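Local atomic coordinates of catechol 1,2 dioxygenase (Acinetobacter radioresistens, PDB entry 2XSU), a protein that probably cleaves the aromatic ring of catechol with molecular oxygen between its two hydroxyl-bearing carbons, giving cis,cis-muconate, with the help of a bound ferric iron. Residues V134-V143 with N188-P198. The protein carries 1 engineered substitution. Residues are numbered along the deposited sequence; the frame is centred on the assembly and turned at random.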
loop_
_atom_site.group_PDB
_atom_site.type_symbol
_atom_site.label_atom_id
_atom_site.label_comp_id
_atom_site.label_asym_id
_atom_site.label_seq_id
_atom_site.Cartn_x
_atom_site.Cartn_y
_atom_site.Cartn_z
ATOM N N VAL A 134 -4.470 -25.810 -28.393
ATOM C CA VAL A 134 -3.445 -24.779 -28.544
ATOM C C VAL A 134 -2.330 -25.313 -29.432
ATOM O O VAL A 134 -2.064 -26.537 -29.448
ATOM C CB VAL A 134 -2.884 -24.289 -27.156
ATOM C CG1 VAL A 134 -1.992 -25.335 -26.531
ATOM C CG2 VAL A 134 -2.140 -22.983 -27.332
ATOM N N ASP A 135 -1.683 -24.397 -30.162
ATOM C CA ASP A 135 -0.530 -24.750 -31.010
ATOM C C ASP A 135 0.668 -25.178 -30.162
ATOM O O ASP A 135 0.940 -24.598 -29.091
ATOM C CB ASP A 135 -0.070 -23.570 -31.882
ATOM C CG ASP A 135 -1.068 -23.191 -32.964
ATOM O OD1 ASP A 135 -1.942 -24.006 -33.316
ATOM O OD2 ASP A 135 -0.918 -22.076 -33.499
ATOM N N THR A 136 1.368 -26.200 -30.646
ATOM C CA THR A 136 2.678 -26.560 -30.120
ATOM C C THR A 136 3.715 -25.509 -30.557
ATOM O O THR A 136 3.666 -24.979 -31.674
ATOM C CB THR A 136 3.098 -27.936 -30.679
ATOM O OG1 THR A 136 2.219 -28.932 -30.157
ATOM C CG2 THR A 136 4.493 -28.279 -30.260
ATOM N N LEU A 137 4.619 -25.156 -29.637
ATOM C CA LEU A 137 5.715 -24.219 -29.908
ATOM C C LEU A 137 7.031 -24.845 -29.481
ATOM O O LEU A 137 7.131 -25.345 -28.361
ATOM C CB LEU A 137 5.513 -22.916 -29.103
ATOM C CG LEU A 137 6.684 -21.934 -29.082
ATOM C CD1 LEU A 137 6.999 -21.371 -30.471
ATOM C CD2 LEU A 137 6.345 -20.788 -28.115
ATOM N N ILE A 138 8.020 -24.812 -30.372
ATOM C CA ILE A 138 9.410 -25.093 -30.004
ATOM C C ILE A 138 10.172 -23.775 -29.962
ATOM O O ILE A 138 10.127 -22.968 -30.934
ATOM C CB ILE A 138 10.080 -26.037 -31.016
ATOM C CG1 ILE A 138 9.463 -27.435 -30.866
ATOM C CG2 ILE A 138 11.617 -26.023 -30.818
ATOM C CD1 ILE A 138 9.890 -28.477 -31.917
ATOM N N ILE A 139 10.853 -23.542 -28.840
ATOM C CA ILE A 139 11.748 -22.406 -28.692
ATOM C C ILE A 139 13.144 -22.940 -28.607
ATOM O O ILE A 139 13.405 -23.886 -27.843
ATOM C CB ILE A 139 11.514 -21.632 -27.361
ATOM C CG1 ILE A 139 10.035 -21.293 -27.205
ATOM C CG2 ILE A 139 12.392 -20.403 -27.296
ATOM C CD1 ILE A 139 9.685 -20.765 -25.801
ATOM N N GLU A 140 14.063 -22.365 -29.369
ATOM C CA GLU A 140 15.468 -22.734 -29.202
ATOM C C GLU A 140 16.429 -21.599 -29.422
ATOM O O GLU A 140 16.080 -20.583 -30.048
ATOM C CB GLU A 140 15.864 -23.970 -29.994
ATOM C CG GLU A 140 15.921 -23.833 -31.467
ATOM C CD GLU A 140 15.995 -25.220 -32.156
ATOM O OE1 GLU A 140 15.549 -25.338 -33.291
ATOM O OE2 GLU A 140 16.485 -26.196 -31.559
ATOM N N GLY A 141 17.603 -21.739 -28.824
ATOM C CA GLY A 141 18.604 -20.698 -28.912
ATOM C C GLY A 141 19.949 -21.162 -28.420
ATOM O O GLY A 141 20.064 -22.222 -27.805
ATOM N N THR A 142 20.951 -20.334 -28.704
ATOM C CA THR A 142 22.300 -20.516 -28.211
ATOM C C THR A 142 22.608 -19.367 -27.263
ATOM O O THR A 142 22.248 -18.209 -27.546
ATOM C CB THR A 142 23.282 -20.513 -29.401
ATOM O OG1 THR A 142 22.892 -21.523 -30.350
ATOM C CG2 THR A 142 24.738 -20.779 -28.930
ATOM N N VAL A 143 23.287 -19.667 -26.157
ATOM C CA VAL A 143 23.726 -18.638 -25.219
ATOM C C VAL A 143 25.223 -18.424 -25.444
ATOM O O VAL A 143 26.008 -19.374 -25.390
ATOM C CB VAL A 143 23.432 -19.018 -23.752
ATOM C CG1 VAL A 143 23.910 -17.911 -22.775
ATOM C CG2 VAL A 143 21.914 -19.298 -23.567
ATOM N N ASN A 188 27.063 -27.400 -26.633
ATOM C CA ASN A 188 27.064 -26.485 -27.776
ATOM C C ASN A 188 26.442 -25.111 -27.450
ATOM O O ASN A 188 26.249 -24.285 -28.355
ATOM C CB ASN A 188 26.374 -27.140 -28.989
ATOM C CG ASN A 188 27.017 -28.497 -29.376
ATOM O OD1 ASN A 188 26.325 -29.506 -29.527
ATOM N ND2 ASN A 188 28.327 -28.513 -29.492
ATOM N N GLY A 189 26.187 -24.878 -26.163
ATOM C CA GLY A 189 25.578 -23.621 -25.684
ATOM C C GLY A 189 24.098 -23.556 -25.982
ATOM O O GLY A 189 23.499 -22.482 -25.896
ATOM N N LYS A 190 23.499 -24.693 -26.326
ATOM C CA LYS A 190 22.105 -24.726 -26.786
ATOM C C LYS A 190 21.098 -25.071 -25.708
ATOM O O LYS A 190 21.371 -25.867 -24.800
ATOM C CB LYS A 190 21.945 -25.734 -27.933
ATOM C CG LYS A 190 22.539 -25.323 -29.291
ATOM C CD LYS A 190 21.626 -24.327 -30.086
ATOM C CE LYS A 190 20.117 -24.690 -30.121
ATOM N NZ LYS A 190 19.807 -25.950 -30.884
ATOM N N TYR A 191 19.918 -24.432 -25.782
ATOM C CA TYR A 191 18.728 -24.875 -25.082
ATOM C C TYR A 191 17.576 -25.102 -26.079
ATOM O O TYR A 191 17.483 -24.435 -27.110
ATOM C CB TYR A 191 18.314 -23.882 -23.962
ATOM C CG TYR A 191 17.638 -22.630 -24.515
ATOM C CD1 TYR A 191 16.240 -22.548 -24.547
ATOM C CD2 TYR A 191 18.388 -21.575 -25.020
ATOM C CE1 TYR A 191 15.585 -21.401 -25.111
ATOM C CE2 TYR A 191 17.762 -20.415 -25.559
ATOM C CZ TYR A 191 16.369 -20.353 -25.586
ATOM O OH TYR A 191 15.749 -19.245 -26.123
ATOM N N VAL A 192 16.693 -26.035 -25.748
ATOM C CA VAL A 192 15.478 -26.274 -26.515
ATOM C C VAL A 192 14.340 -26.479 -25.531
ATOM O O VAL A 192 14.424 -27.302 -24.606
ATOM C CB VAL A 192 15.593 -27.561 -27.403
ATOM C CG1 VAL A 192 14.296 -27.825 -28.175
ATOM C CG2 VAL A 192 16.781 -27.476 -28.335
ATOM N N ALA A 193 13.274 -25.704 -25.728
ATOM C CA ALA A 193 12.052 -25.895 -25.005
ATOM C C ALA A 193 10.921 -26.318 -25.941
ATOM O O ALA A 193 10.614 -25.642 -26.920
ATOM C CB ALA A 193 11.660 -24.608 -24.252
ATOM N N LEU A 194 10.286 -27.430 -25.605
ATOM C CA LEU A 194 9.047 -27.868 -26.265
ATOM C C LEU A 194 7.865 -27.461 -25.388
ATOM O O LEU A 194 7.740 -27.855 -24.223
ATOM C CB LEU A 194 9.078 -29.398 -26.524
ATOM C CG LEU A 194 7.772 -30.031 -27.052
ATOM C CD1 LEU A 194 7.333 -29.451 -28.402
ATOM C CD2 LEU A 194 7.925 -31.576 -27.126
ATOM N N THR A 195 6.991 -26.616 -25.938
ATOM C CA THR A 195 5.932 -26.027 -25.118
ATOM C C THR A 195 4.681 -25.736 -25.958
ATOM O O THR A 195 4.455 -26.404 -26.991
ATOM C CB THR A 195 6.489 -24.761 -24.372
ATOM O OG1 THR A 195 5.565 -24.326 -23.384
ATOM C CG2 THR A 195 6.856 -23.623 -25.333
ATOM N N THR A 196 3.871 -24.784 -25.492
ATOM C CA THR A 196 2.667 -24.352 -26.205
ATOM C C THR A 196 2.704 -22.844 -26.396
ATOM O O THR A 196 3.431 -22.143 -25.671
ATOM C CB THR A 196 1.380 -24.756 -25.486
ATOM O OG1 THR A 196 1.405 -24.322 -24.113
ATOM C CG2 THR A 196 1.229 -26.278 -25.520
ATOM N N MET A 197 1.992 -22.359 -27.418
ATOM C CA MET A 197 1.971 -20.914 -27.714
ATOM C C MET A 197 1.302 -20.127 -26.592
ATOM O O MET A 197 0.145 -20.382 -26.308
ATOM C CB MET A 197 1.184 -20.678 -29.013
ATOM C CG MET A 197 1.960 -20.924 -30.306
ATOM S SD MET A 197 3.357 -19.810 -30.570
ATOM C CE MET A 197 2.883 -18.371 -29.528
ATOM N N PRO A 198 2.029 -19.190 -25.923
ATOM C CA PRO A 198 1.330 -18.351 -24.946
ATOM C C PRO A 198 0.385 -17.363 -25.609
ATOM O O PRO A 198 0.636 -16.909 -26.725
ATOM C CB PRO A 198 2.468 -17.583 -24.272
ATOM C CG PRO A 198 3.502 -17.466 -25.303
ATOM C CD PRO A 198 3.445 -18.814 -26.055
#
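The ring of Tyr191 lies across the bare backbone of Gly141, where no side chain stands in its way: Gly141 N sits 3.5 Å above the ring plane, near the rim, and Tyr191 CE2 comes within 3.5 Å of Gly141 CA. A chi1 of 76° puts CG between the backbone N and the carbonyl carbon and swings the ring over the neighbouring strand. Its far end meets CG2 of Ile139, 3.7 Å from Tyr191 OH, a hydroxyl tied to Phe289 O and Tyr228 OH. Further along this face, Leu137 runs alongside Thr195 and sets its fork against the bent Met197 chain: CD2 lies 4.0 Å from both Thr195 CG2 and Met197 SD, and CD1 also touches the sulfur. The two strands are antiparallel neighbours in the beta-sandwich core of the intradiol dioxygenases, and strand 284-293 flanks 136-143 on its other edge. Backbone hydrogen bonds join them from the Val143 N–Gly189 O pair at one end to the Met197 N–Asp135 O pair at the other. On the opposite face, Leu194 CD1 nestles between Thr136 CG2 (3.6 Å) and Ile138 CG1 (3.8 Å). Lys190, bent at chi2, chi3 and chi4, folds back over Gly141 O and brings NZ 3.4 Å from Glu140 OE2, a salt bridge whose hydrogen bond is weak; Glu140 OE1 turns instead to His286 and Arg278.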